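Local structure of polysaccharide Lyase Family 6 (Bacteroides cellulosilyticus, 6QPS) at residues 63-68 against 93-98; 43-48 against 67-72; 125-130 against 162-167; 33-38 against 58-63. The protein acts as a mannuronic acid-specific alginate lyase, a calcium-binding enzyme of polysaccharide lyase family 6 that probably cleaves its substrate by beta-elimination. One frame throughout, in Å; residues are numbered along the deposited sequence.

How the interactions relate
Interaction 4 comes first along the chain: it closes the excursion from helix 31-40, at the N-terminal end of the beta-helix, to strand 54-67. Interaction 2 crosses it, since 43-48 lies between the two segments of interaction 4 and its partner 67-72 follows them; it joins the turns that lead into strands 48-51 and 74-78. Interaction 1 begins at Asn63, where interaction 4 ends, shares Lys67 and Gly68 with interaction 2, and pairs strand 54-67 with strand 90-95. Interaction 3 follows in series, one coil further on, and meets interaction 1 through backbone bonds of Gly96 and stacking of Tyr98 on Phe129. Together they trace the first coils of the solenoid.

Interaction 1: residues 63-68 against 93-98; sequences NFTGKG and KIYGEY
Strands of two successive coils of a parallel beta-helix pair here, with Asn63 set against Lys93 and Phe64 against Ile94; the axes of strands 63-67 and 93-95 run only 8° apart. Phe64 bonds in both directions: its N donates to Lys93 O at 2.9 Å and its O accepts from Tyr95 N at 3.1 Å, the alternation expected of a parallel ladder. The ladder then slackens, as Gly66 N stands 3.8 Å from Tyr95 O, and a side chain steps in. Thr65 OG1 donates to Tyr95 O at 2.7 Å, coming from above the carbonyl plane; a chi1 of -170° sets this hydroxyl beside the threonine's own carbonyl carbon and facing the neighbouring strand. The same residue lays CB over one face of the Tyr95 ring, 3.9 Å from the centroid, a CH-pi contact offset toward the rim. Asn63 comes instead to the ring edge, its CG in the ring plane and 3.4 Å from Tyr95 OH, with the amide turned 70° to the ring. An alanine in place of Tyr95 would probably leave Thr65 CB without its aromatic cover and the Asn63 amide free to turn. Past the corner at Gly96, whose backbone angles themselves call for glycine, backbone bonding resumes: Glu97 N donates to Gly66 O at 3.1 Å, and Gly68 N, from above the carbonyl plane, to Glu97 O. On the other face Phe64 and Ile94 both rest on Leu99 and Leu101. In-register stacking of successive coils with an apolar interior is characteristic of the parallel beta-helix fold of family 6 lyases.

Interaction 2: residues 43-48 against 67-72; sequences LQPGDA and KGVSGK
Pro45 lies against the backbone of Lys67 and Lys72, where two type II beta turns, Gln44 to Asp47 and Val69 to Lys72, sit beside each other in the loops leading into the neighbouring parallel strands 48-51 and 74-78 of the beta-helix. Each turn has glycine at its third position, Gly46 and Gly71, with the positive phi that this turn type requires there. Pro45 makes the largest contribution, through its ring carbons. Its CG lies 3.5 Å from Lys67 O and also meets Gly68 CA, while CB is 3.5 Å from Lys72 O. The methyl CG2 of Val69 adds an apolar touch on Pro45 CB at 4.1 Å. Lys72 contributes the root of its side chain, with CB 4.0 Å from Pro45 CB, whereas the chain beyond bends repeatedly and leads its amine away from the contact. Its carbonyl is the polar centre: Lys72 O accepts from Val69 N within its own turn and from Gly46 N of the other turn at 3.3 Å, the latter a weak bond with an angle of only 125° at the hydrogen. The proline-bearing turn is braced from within, because Gln44 and Asp47 bond reciprocally: Asp47 N reaches Gln44 O, and Gln44 N reaches Asp47 OD2 from above the carboxylate plane. Asp47 OD1 in turn accepts from Lys22 N, tying the turn to the start of the modelled chain. Lys67 meets 43-48 with its backbone, its side chain staying clear. At that end a water bridges the segments, donating to Leu43 O at 2.6 Å and accepting from Lys67 N at 2.9 Å.

Interaction 3: residues 125-130 against 162-167; sequences VYASFC and TNNRID
The Asn164 side chain grips the backbone of 125-130 with both ends of its amide. ND2 donates to Ala127 O at 3.0 Å; the oxygen lies in the amide plane of Asn164, although the donor stands above the plane of the Ala127 carbonyl. OD1 accepts from Cys130 N at 2.8 Å, in its own carbonyl plane. With CG beside the backbone N (chi1 -64°), the amide lies against the backbone of the preceding coil, between Ala127 O and Cys130 N. A leucine in place of Asn164 would probably leave Ala127 O and Cys130 N, two polar backbone atoms in strand 127-128 and just beyond it, without these partners. Backbone bonds flank the amide: Phe129 N donates to Thr162 O at 3.2 Å, and Arg165 N to Cys130 O at 2.9 Å. Between them Phe129 and Asn163 both turn through left-handed helical backbone angles, and their side chains lie alongside and point the same way. The Asn163 amide is stacked on the phenyl ring with the planes 7° apart, and Asn163 CB sits 3.6 Å from the ring centroid, over its centre. One water donates to both Cys130 O and Asn163 O. In the next shell, His194 ND1 accepts from Asn164 N, and the guanidinium of Arg165 is held by a salt bridge to Asp197. Tyr98 of the coil before, with similar left-handed backbone angles, stacks on Phe129, consistent with one corner repeated from coil to coil. The contact thus lies between the corner at Gly96, just after strand 90-95, bonded through the backbones of Tyr126 and Ser128, and strand 195-197, beyond Arg165.

Interaction 4: residues 33-38 against 58-63; sequences AMKQLL and NLKEIN
Ile62 points into helix 31-40 and makes the close-packed half of this contact, while Lys35 spans the wetter half. Ile62 CD1 lodges between two helix side chains, 3.8 Å from Lys35 CG and 3.9 Å from Leu38 CD1; a chi1 of 175° turns CG1 away from the backbone N and extends the branch toward the helix. Met34 CE approaches Leu59 CD2 in the modelled copy, but this methionine has two conformers, so that touch is tentative. Trp76 of strand 74-78 touches both Leu38 and Ile62, placing this side in the apolar interior where the helix covers the first coils.

The other half is polar and hydrated. The Lys35 chain bends at chi3 (54°), and its NZ donates to Leu59 O at 2.9 Å, tilted from the carbonyl plane. A water accepts from Lys35 NZ at 2.8 Å and donates to Glu61 O, so the amine serves two carbonyls, one directly on the approach to the corner at Glu61 and one through solvent at the corner itself. A second water donates to Lys35 O at 3.0 Å and accepts from Asn63 N at 2.9 Å, filling the step between helix and strand before Leu38 O bonds Thr65 N directly. Lys60 NZ lies 4.2 Å from Lys35 NZ, and this proximity would probably be eased by those carbonyls and water. The chemistry implies a helix seated by apolar packing inside and by a lysine-to-carbonyl bond on its hydrated side.

Interaction 1: residues 63-68 against 93-98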
loop_
_atom_site.group_PDB
_atom_site.type_symbol
_atom_site.label_atom_id
_atom_site.label_comp_id
_atom_site.label_asym_id
_atom_site.label_seq_id
_atom_site.Cartn_x
_atom_site.Cartn_y
_atom_site.Cartn_z
ATOM N N ASN A 63 -4.879 2.690 26.274
ATOM C CA ASN A 63 -3.858 1.680 26.039
ATOM C C ASN A 63 -4.502 0.304 26.044
ATOM O O ASN A 63 -5.389 0.030 26.854
ATOM C CB ASN A 63 -2.785 1.740 27.137
ATOM C CG ASN A 63 -2.068 3.074 27.190
ATOM O OD1 ASN A 63 -1.681 3.624 26.155
ATOM N ND2 ASN A 63 -1.869 3.598 28.402
ATOM N N PHE A 64 -4.024 -0.568 25.160
ATOM C CA PHE A 64 -4.405 -1.981 25.120
ATOM C C PHE A 64 -3.109 -2.754 25.270
ATOM O O PHE A 64 -2.277 -2.757 24.355
ATOM C CB PHE A 64 -5.098 -2.305 23.799
ATOM C CG PHE A 64 -5.597 -3.734 23.669
ATOM C CD1 PHE A 64 -5.746 -4.573 24.771
ATOM C CD2 PHE A 64 -5.924 -4.227 22.414
ATOM C CE1 PHE A 64 -6.207 -5.886 24.612
ATOM C CE2 PHE A 64 -6.393 -5.526 22.251
ATOM C CZ PHE A 64 -6.553 -6.346 23.356
ATOM N N THR A 65 -2.917 -3.370 26.430
ATOM C CA THR A 65 -1.688 -4.099 26.696
ATOM C C THR A 65 -1.977 -5.391 27.437
ATOM O O THR A 65 -2.993 -5.540 28.113
ATOM C CB THR A 65 -0.663 -3.236 27.465
ATOM O OG1 THR A 65 0.605 -3.899 27.509
ATOM C CG2 THR A 65 -1.119 -2.932 28.880
ATOM N N GLY A 66 -1.060 -6.328 27.296
ATOM C CA GLY A 66 -1.199 -7.629 27.911
ATOM C C GLY A 66 -0.315 -8.623 27.191
ATOM O O GLY A 66 0.375 -8.289 26.225
ATOM N N LYS A 67 -0.351 -9.862 27.678
ATOM C CA LYS A 67 0.401 -10.946 27.040
ATOM C C LYS A 67 -0.496 -12.150 26.784
ATOM O O LYS A 67 -0.682 -13.010 27.648
ATOM C CB LYS A 67 1.633 -11.312 27.828
ATOM C CG LYS A 67 2.564 -10.146 28.084
ATOM C CD LYS A 67 3.697 -10.530 29.034
ATOM C CE LYS A 67 3.169 -11.246 30.275
ATOM N NZ LYS A 67 2.739 -10.278 31.328
ATOM N N GLY A 68 -1.087 -12.188 25.600
ATOM C CA GLY A 68 -1.674 -13.411 25.097
ATOM C C GLY A 68 -0.593 -14.412 24.728
ATOM O O GLY A 68 0.606 -14.159 24.854
ATOM N N LYS A 93 -2.949 3.191 21.871
ATOM C CA LYS A 93 -1.638 2.566 21.780
ATOM C C LYS A 93 -1.802 1.100 22.151
ATOM O O LYS A 93 -2.439 0.792 23.171
ATOM C CB LYS A 93 -0.655 3.249 22.726
ATOM C CG LYS A 93 -0.316 4.680 22.321
ATOM C CD LYS A 93 0.670 5.309 23.290
ATOM C CE LYS A 93 1.584 6.318 22.596
ATOM N NZ LYS A 93 2.536 5.641 21.649
ATOM N N ILE A 94 -1.219 0.218 21.342
ATOM C CA ILE A 94 -1.309 -1.238 21.474
ATOM C C ILE A 94 0.116 -1.757 21.639
ATOM O O ILE A 94 0.969 -1.505 20.781
ATOM C CB ILE A 94 -1.960 -1.855 20.222
ATOM C CG1 ILE A 94 -3.364 -1.288 19.958
ATOM C CG2 ILE A 94 -2.010 -3.384 20.330
ATOM C CD1 ILE A 94 -3.824 -1.448 18.505
ATOM N N TYR A 95 0.387 -2.484 22.721
ATOM C CA TYR A 95 1.744 -2.955 22.968
ATOM C C TYR A 95 1.654 -4.162 23.883
ATOM O O TYR A 95 0.834 -4.194 24.797
ATOM C CB TYR A 95 2.647 -1.849 23.555
ATOM C CG TYR A 95 2.077 -1.099 24.750
ATOM C CD1 TYR A 95 1.177 -0.058 24.567
ATOM C CD2 TYR A 95 2.434 -1.421 26.051
ATOM C CE1 TYR A 95 0.652 0.624 25.627
ATOM C CE2 TYR A 95 1.903 -0.733 27.128
ATOM C CZ TYR A 95 0.999 0.283 26.906
ATOM O OH TYR A 95 0.459 0.972 27.962
ATOM N N GLY A 96 2.540 -5.128 23.664
ATOM C CA GLY A 96 2.421 -6.426 24.302
ATOM C C GLY A 96 2.473 -7.517 23.254
ATOM O O GLY A 96 3.052 -7.298 22.188
ATOM N N GLU A 97 1.891 -8.681 23.535
ATOM C CA GLU A 97 1.935 -9.799 22.608
ATOM C C GLU A 97 0.551 -10.419 22.458
ATOM O O GLU A 97 -0.234 -10.469 23.408
ATOM C CB GLU A 97 2.867 -10.916 23.105
ATOM C CG GLU A 97 4.305 -10.537 23.356
ATOM C CD GLU A 97 4.989 -11.547 24.251
ATOM O OE1 GLU A 97 4.967 -12.760 23.929
ATOM O OE2 GLU A 97 5.528 -11.127 25.290
ATOM N N TYR A 98 0.291 -10.960 21.274
ATOM C CA TYR A 98 -0.936 -11.706 20.993
ATOM C C TYR A 98 -2.194 -10.977 21.479
ATOM O O TYR A 98 -3.060 -11.550 22.149
ATOM C CB TYR A 98 -0.847 -13.141 21.530
ATOM C CG TYR A 98 0.212 -13.967 20.813
ATOM C CD1 TYR A 98 -0.073 -14.605 19.607
ATOM C CD2 TYR A 98 1.491 -14.107 21.339
ATOM C CE1 TYR A 98 0.894 -15.368 18.957
ATOM C CE2 TYR A 98 2.469 -14.862 20.674
ATOM C CZ TYR A 98 2.148 -15.470 19.486
ATOM O OH TYR A 98 3.122 -16.231 18.848
#

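Interaction 2: residues 43-48 against 67-72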
loop_
_atom_site.group_PDB
_atom_site.type_symbol
_atom_site.label_atom_id
_atom_site.label_comp_id
_atom_site.label_asym_id
_atom_site.label_seq_id
_atom_site.Cartn_x
_atom_site.Cartn_y
_atom_site.Cartn_z
ATOM N N LEU A 43 -5.341 -8.472 31.834
ATOM C CA LEU A 43 -6.018 -9.460 31.003
ATOM C C LEU A 43 -5.107 -10.667 30.769
ATOM O O LEU A 43 -3.879 -10.545 30.670
ATOM C CB LEU A 43 -6.420 -8.844 29.667
ATOM C CG LEU A 43 -7.550 -7.809 29.715
ATOM C CD1 LEU A 43 -7.660 -6.987 28.468
ATOM C CD2 LEU A 43 -8.877 -8.544 30.004
ATOM N N GLN A 44 -5.719 -11.842 30.712
ATOM C CA GLN A 44 -5.002 -13.096 30.533
ATOM C C GLN A 44 -5.336 -13.739 29.190
ATOM O O GLN A 44 -6.356 -13.411 28.570
ATOM C CB GLN A 44 -5.369 -14.067 31.659
ATOM C CG GLN A 44 -5.039 -13.542 33.050
ATOM C CD GLN A 44 -3.565 -13.227 33.220
ATOM O OE1 GLN A 44 -2.701 -14.039 32.893
ATOM N NE2 GLN A 44 -3.269 -12.037 33.721
ATOM N N PRO A 45 -4.493 -14.664 28.715
ATOM C CA PRO A 45 -4.735 -15.301 27.409
ATOM C C PRO A 45 -6.140 -15.866 27.301
ATOM O O PRO A 45 -6.626 -16.555 28.198
ATOM C CB PRO A 45 -3.674 -16.408 27.351
ATOM C CG PRO A 45 -2.531 -15.871 28.195
ATOM C CD PRO A 45 -3.236 -15.132 29.337
ATOM N N GLY A 46 -6.788 -15.577 26.176
ATOM C CA GLY A 46 -8.138 -16.035 25.943
ATOM C C GLY A 46 -9.225 -15.136 26.488
ATOM O O GLY A 46 -10.399 -15.346 26.154
ATOM N N ASP A 47 -8.884 -14.151 27.318
ATOM C CA ASP A 47 -9.903 -13.242 27.817
ATOM C C ASP A 47 -10.390 -12.344 26.680
ATOM O O ASP A 47 -9.689 -12.126 25.685
ATOM C CB ASP A 47 -9.343 -12.307 28.894
ATOM C CG ASP A 47 -9.101 -12.989 30.231
ATOM O OD1 ASP A 47 -9.455 -14.174 30.408
ATOM O OD2 ASP A 47 -8.543 -12.312 31.122
ATOM N N ALA A 48 -11.595 -11.801 26.846
ATOM C CA ALA A 48 -12.159 -10.876 25.872
ATOM C C ALA A 48 -12.772 -9.682 26.586
ATOM O O ALA A 48 -13.421 -9.832 27.625
ATOM C CB ALA A 48 -13.221 -11.564 24.990
ATOM N N LYS A 67 -0.351 -9.862 27.678
ATOM C CA LYS A 67 0.401 -10.946 27.040
ATOM C C LYS A 67 -0.496 -12.150 26.784
ATOM O O LYS A 67 -0.682 -13.010 27.648
ATOM C CB LYS A 67 1.633 -11.312 27.828
ATOM C CG LYS A 67 2.564 -10.146 28.084
ATOM C CD LYS A 67 3.697 -10.530 29.034
ATOM C CE LYS A 67 3.169 -11.246 30.275
ATOM N NZ LYS A 67 2.739 -10.278 31.328
ATOM N N GLY A 68 -1.087 -12.188 25.600
ATOM C CA GLY A 68 -1.674 -13.411 25.097
ATOM C C GLY A 68 -0.593 -14.412 24.728
ATOM O O GLY A 68 0.606 -14.159 24.854
ATOM N N VAL A 69 -1.035 -15.584 24.253
ATOM C CA VAL A 69 -0.130 -16.593 23.709
ATOM C C VAL A 69 -0.710 -17.142 22.409
ATOM O O VAL A 69 -1.889 -16.952 22.098
ATOM C CB VAL A 69 0.173 -17.746 24.701
ATOM C CG1 VAL A 69 0.756 -17.197 25.995
ATOM C CG2 VAL A 69 -1.070 -18.576 24.975
ATOM N N SER A 70 0.142 -17.835 21.648
ATOM C CA SER A 70 -0.272 -18.376 20.359
ATOM C C SER A 70 -1.472 -19.296 20.543
ATOM O O SER A 70 -1.463 -20.184 21.403
ATOM C CB SER A 70 0.881 -19.154 19.719
ATOM O OG SER A 70 0.437 -19.833 18.556
ATOM N N GLY A 71 -2.506 -19.073 19.738
ATOM C CA GLY A 71 -3.746 -19.805 19.849
ATOM C C GLY A 71 -4.689 -19.285 20.907
ATOM O O GLY A 71 -5.835 -19.748 20.971
ATOM N N LYS A 72 -4.246 -18.354 21.747
ATOM C CA LYS A 72 -5.075 -17.804 22.823
ATOM C C LYS A 72 -4.792 -16.325 22.960
ATOM O O LYS A 72 -4.274 -15.867 23.993
ATOM C CB LYS A 72 -4.776 -18.503 24.149
ATOM C CG LYS A 72 -5.137 -19.962 24.201
ATOM C CD LYS A 72 -5.555 -20.338 25.616
ATOM C CE LYS A 72 -4.528 -21.227 26.256
ATOM N NZ LYS A 72 -4.484 -22.549 25.566
HETATM O O HOH W 1 -1.318 -10.199 30.373
#

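Interaction 3: residues 125-130 against 162-167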
loop_
_atom_site.group_PDB
_atom_site.type_symbol
_atom_site.label_atom_id
_atom_site.label_comp_id
_atom_site.label_asym_id
_atom_site.label_seq_id
_atom_site.Cartn_x
_atom_site.Cartn_y
_atom_site.Cartn_z
ATOM N N VAL A 125 8.814 0.082 23.194
ATOM C CA VAL A 125 7.942 -0.926 23.786
ATOM C C VAL A 125 6.868 -1.215 22.750
ATOM O O VAL A 125 5.948 -0.413 22.560
ATOM C CB VAL A 125 7.308 -0.432 25.086
ATOM C CG1 VAL A 125 6.381 -1.512 25.635
ATOM C CG2 VAL A 125 8.377 -0.045 26.114
ATOM N N TYR A 126 6.978 -2.347 22.063
ATOM C CA TYR A 126 6.214 -2.583 20.849
ATOM C C TYR A 126 5.130 -3.646 21.012
ATOM O O TYR A 126 5.171 -4.489 21.905
ATOM C CB TYR A 126 7.126 -3.044 19.684
ATOM C CG TYR A 126 8.409 -2.269 19.486
ATOM C CD1 TYR A 126 8.399 -0.930 19.140
ATOM C CD2 TYR A 126 9.621 -2.883 19.618
ATOM C CE1 TYR A 126 9.587 -0.223 18.958
ATOM C CE2 TYR A 126 10.793 -2.193 19.446
ATOM C CZ TYR A 126 10.768 -0.865 19.123
ATOM O OH TYR A 126 11.972 -0.197 18.964
ATOM N N ALA A 127 4.174 -3.617 20.090
ATOM C CA ALA A 127 3.320 -4.772 19.839
ATOM C C ALA A 127 4.069 -5.812 19.010
ATOM O O ALA A 127 4.753 -5.476 18.038
ATOM C CB ALA A 127 2.076 -4.338 19.059
ATOM N N SER A 128 3.891 -7.086 19.351
ATOM C CA SER A 128 4.305 -8.176 18.474
ATOM C C SER A 128 3.215 -9.243 18.457
ATOM O O SER A 128 2.498 -9.450 19.435
ATOM C CB SER A 128 5.658 -8.769 18.861
ATOM O OG SER A 128 5.610 -9.303 20.163
ATOM N N PHE A 129 3.063 -9.889 17.311
ATOM C CA PHE A 129 2.040 -10.918 17.124
ATOM C C PHE A 129 0.642 -10.396 17.448
ATOM O O PHE A 129 -0.214 -11.129 17.944
ATOM C CB PHE A 129 2.358 -12.196 17.906
ATOM C CG PHE A 129 3.564 -12.913 17.397
ATOM C CD1 PHE A 129 4.780 -12.733 18.005
ATOM C CD2 PHE A 129 3.478 -13.749 16.288
ATOM C CE1 PHE A 129 5.913 -13.391 17.526
ATOM C CE2 PHE A 129 4.608 -14.402 15.811
ATOM C CZ PHE A 129 5.810 -14.215 16.433
ATOM N N CYS A 130 0.398 -9.118 17.192
ATOM C CA CYS A 130 -0.897 -8.489 17.413
ATOM C C CYS A 130 -1.607 -8.331 16.072
ATOM O O CYS A 130 -0.985 -8.374 15.011
ATOM C CB CYS A 130 -0.714 -7.144 18.111
ATOM S SG CYS A 130 -0.109 -7.288 19.830
ATOM N N THR A 162 7.061 -6.221 15.499
ATOM C CA THR A 162 7.292 -7.374 14.638
ATOM C C THR A 162 6.044 -8.254 14.587
ATOM O O THR A 162 5.265 -8.336 15.546
ATOM C CB THR A 162 8.489 -8.238 15.125
ATOM O OG1 THR A 162 8.235 -8.675 16.467
ATOM C CG2 THR A 162 9.802 -7.476 15.086
ATOM N N ASN A 163 5.873 -8.921 13.448
ATOM C CA ASN A 163 4.902 -9.993 13.296
ATOM C C ASN A 163 3.481 -9.536 13.588
ATOM O O ASN A 163 2.676 -10.317 14.097
ATOM C CB ASN A 163 5.239 -11.193 14.194
ATOM C CG ASN A 163 6.629 -11.737 13.950
ATOM O OD1 ASN A 163 7.549 -11.513 14.744
ATOM N ND2 ASN A 163 6.796 -12.448 12.841
ATOM N N ASN A 164 3.128 -8.297 13.262
ATOM C CA ASN A 164 1.757 -7.832 13.417
ATOM C C ASN A 164 1.012 -7.986 12.095
ATOM O O ASN A 164 1.613 -8.213 11.039
ATOM C CB ASN A 164 1.751 -6.384 13.908
ATOM C CG ASN A 164 2.374 -6.259 15.302
ATOM O OD1 ASN A 164 2.109 -7.081 16.187
ATOM N ND2 ASN A 164 3.189 -5.226 15.507
ATOM N N ARG A 165 -0.315 -7.921 12.176
ATOM C CA ARG A 165 -1.170 -8.189 11.026
ATOM C C ARG A 165 -2.371 -7.252 11.012
ATOM O O ARG A 165 -3.040 -7.061 12.036
ATOM C CB ARG A 165 -1.645 -9.655 11.030
ATOM C CG ARG A 165 -2.510 -10.059 9.810
ATOM C CD ARG A 165 -2.779 -11.572 9.821
ATOM N NE ARG A 165 -3.636 -11.912 8.689
ATOM C CZ ARG A 165 -4.548 -12.873 8.675
ATOM N NH1 ARG A 165 -4.713 -13.653 9.730
ATOM N NH2 ARG A 165 -5.327 -13.022 7.607
ATOM N N ILE A 166 -2.634 -6.672 9.843
ATOM C CA ILE A 166 -3.852 -5.912 9.557
ATOM C C ILE A 166 -4.577 -6.657 8.431
ATOM O O ILE A 166 -4.038 -6.761 7.322
ATOM C CB ILE A 166 -3.522 -4.483 9.086
ATOM C CG1 ILE A 166 -2.565 -3.764 10.051
ATOM C CG2 ILE A 166 -4.808 -3.677 8.863
ATOM C CD1 ILE A 166 -3.097 -3.526 11.421
ATOM N N ASP A 167 -5.788 -7.140 8.686
ATOM C CA ASP A 167 -6.464 -7.950 7.675
ATOM C C ASP A 167 -7.986 -7.818 7.715
ATOM O O ASP A 167 -8.608 -7.615 8.766
ATOM C CB ASP A 167 -6.061 -9.444 7.781
ATOM C CG ASP A 167 -6.611 -10.102 9.052
ATOM O OD1 ASP A 167 -5.972 -9.965 10.116
ATOM O OD2 ASP A 167 -7.721 -10.714 9.017
HETATM O O HOH W 2 -0.133 -11.213 14.106
#

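Interaction 4: residues 33-38 against 58-63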
loop_
_atom_site.group_PDB
_atom_site.type_symbol
_atom_site.label_atom_id
_atom_site.label_comp_id
_atom_site.label_asym_id
_atom_site.label_seq_id
_atom_site.Cartn_x
_atom_site.Cartn_y
_atom_site.Cartn_z
ATOM N N ALA A 33 -14.081 2.295 33.142
ATOM C CA ALA A 33 -13.694 0.948 33.558
ATOM C C ALA A 33 -13.152 0.144 32.383
ATOM O O ALA A 33 -12.258 -0.686 32.559
ATOM C CB ALA A 33 -14.894 0.229 34.181
ATOM N N MET A 34 -13.693 0.368 31.185
ATOM C CA MET A 34 -13.201 -0.325 30.000
ATOM C C MET A 34 -11.750 0.041 29.728
ATOM O O MET A 34 -10.900 -0.840 29.529
ATOM C CB MET A 34 -14.081 0.033 28.796
ATOM C CG MET A 34 -13.701 -0.667 27.487
ATOM S SD MET A 34 -14.537 0.040 26.037
ATOM C CE MET A 34 -13.572 1.535 25.783
ATOM N N LYS A 35 -11.454 1.345 29.699
ATOM C CA LYS A 35 -10.080 1.791 29.474
ATOM C C LYS A 35 -9.135 1.256 30.544
ATOM O O LYS A 35 -8.006 0.851 30.236
ATOM C CB LYS A 35 -10.034 3.319 29.455
ATOM C CG LYS A 35 -10.750 3.957 28.277
ATOM C CD LYS A 35 -10.948 5.458 28.443
ATOM C CE LYS A 35 -9.656 6.202 28.739
ATOM N NZ LYS A 35 -9.879 7.678 28.826
ATOM N N GLN A 36 -9.571 1.221 31.799
ATOM C CA GLN A 36 -8.670 0.766 32.854
ATOM C C GLN A 36 -8.291 -0.693 32.661
ATOM O O GLN A 36 -7.121 -1.062 32.809
ATOM C CB GLN A 36 -9.321 0.955 34.214
ATOM C CG GLN A 36 -9.291 2.361 34.695
ATOM C CD GLN A 36 -10.560 2.716 35.443
ATOM O OE1 GLN A 36 -11.275 1.839 35.910
ATOM N NE2 GLN A 36 -10.849 3.997 35.552
ATOM N N LEU A 37 -9.264 -1.541 32.317
ATOM C CA LEU A 37 -8.984 -2.961 32.160
ATOM C C LEU A 37 -8.098 -3.205 30.947
ATOM O O LEU A 37 -7.123 -3.969 31.020
ATOM C CB LEU A 37 -10.286 -3.748 32.042
ATOM C CG LEU A 37 -10.132 -5.244 31.801
ATOM C CD1 LEU A 37 -9.347 -5.920 32.906
ATOM C CD2 LEU A 37 -11.542 -5.877 31.693
ATOM N N LEU A 38 -8.412 -2.555 29.824
ATOM C CA LEU A 38 -7.615 -2.735 28.617
ATOM C C LEU A 38 -6.168 -2.308 28.837
ATOM O O LEU A 38 -5.231 -2.920 28.293
ATOM C CB LEU A 38 -8.232 -1.944 27.466
ATOM C CG LEU A 38 -9.447 -2.566 26.763
ATOM C CD1 LEU A 38 -10.103 -1.490 25.877
ATOM C CD2 LEU A 38 -9.057 -3.749 25.938
ATOM N N ASN A 58 -15.168 9.696 22.646
ATOM C CA ASN A 58 -14.059 10.385 23.316
ATOM C C ASN A 58 -13.314 9.474 24.294
ATOM O O ASN A 58 -13.149 9.794 25.480
ATOM C CB ASN A 58 -14.546 11.662 24.010
ATOM C CG ASN A 58 -15.063 12.691 23.028
ATOM O OD1 ASN A 58 -14.388 13.029 22.053
ATOM N ND2 ASN A 58 -16.269 13.183 23.268
ATOM N N LEU A 59 -12.822 8.346 23.773
ATOM C CA LEU A 59 -11.975 7.489 24.592
ATOM C C LEU A 59 -10.674 8.191 24.955
ATOM O O LEU A 59 -10.059 7.871 25.976
ATOM C CB LEU A 59 -11.656 6.187 23.860
ATOM C CG LEU A 59 -12.825 5.282 23.483
ATOM C CD1 LEU A 59 -12.311 4.016 22.756
ATOM C CD2 LEU A 59 -13.632 4.894 24.698
ATOM N N LYS A 60 -10.228 9.128 24.129
ATOM C CA LYS A 60 -9.011 9.906 24.401
ATOM C C LYS A 60 -7.826 8.944 24.535
ATOM O O LYS A 60 -7.688 8.025 23.715
ATOM C CB LYS A 60 -9.239 10.851 25.575
ATOM C CG LYS A 60 -10.292 11.933 25.303
ATOM C CD LYS A 60 -10.624 12.739 26.554
ATOM C CE LYS A 60 -11.394 11.894 27.566
ATOM N NZ LYS A 60 -10.713 11.822 28.896
ATOM N N GLU A 61 -6.947 9.140 25.519
ATOM C CA GLU A 61 -5.761 8.306 25.646
ATOM C C GLU A 61 -6.185 6.950 26.194
ATOM O O GLU A 61 -6.702 6.862 27.319
ATOM C CB GLU A 61 -4.736 8.973 26.558
ATOM C CG GLU A 61 -4.111 10.237 25.968
ATOM C CD GLU A 61 -2.853 10.662 26.696
ATOM O OE1 GLU A 61 -2.147 11.556 26.185
ATOM O OE2 GLU A 61 -2.573 10.110 27.782
ATOM N N ILE A 62 -5.975 5.901 25.404
ATOM C CA ILE A 62 -6.353 4.543 25.783
ATOM C C ILE A 62 -5.243 3.588 25.366
ATOM O O ILE A 62 -4.697 3.689 24.260
ATOM C CB ILE A 62 -7.722 4.146 25.193
ATOM C CG1 ILE A 62 -8.063 2.685 25.493
ATOM C CG2 ILE A 62 -7.758 4.406 23.681
ATOM C CD1 ILE A 62 -9.494 2.289 25.092
ATOM N N ASN A 63 -4.879 2.690 26.274
ATOM C CA ASN A 63 -3.858 1.680 26.039
ATOM C C ASN A 63 -4.502 0.304 26.044
ATOM O O ASN A 63 -5.389 0.030 26.854
ATOM C CB ASN A 63 -2.785 1.740 27.137
ATOM C CG ASN A 63 -2.068 3.074 27.190
ATOM O OD1 ASN A 63 -1.681 3.624 26.155
ATOM N ND2 ASN A 63 -1.869 3.598 28.402
HETATM O O HOH W 3 -6.095 2.699 28.876
HETATM O O HOH W 4 -7.600 9.343 28.832
#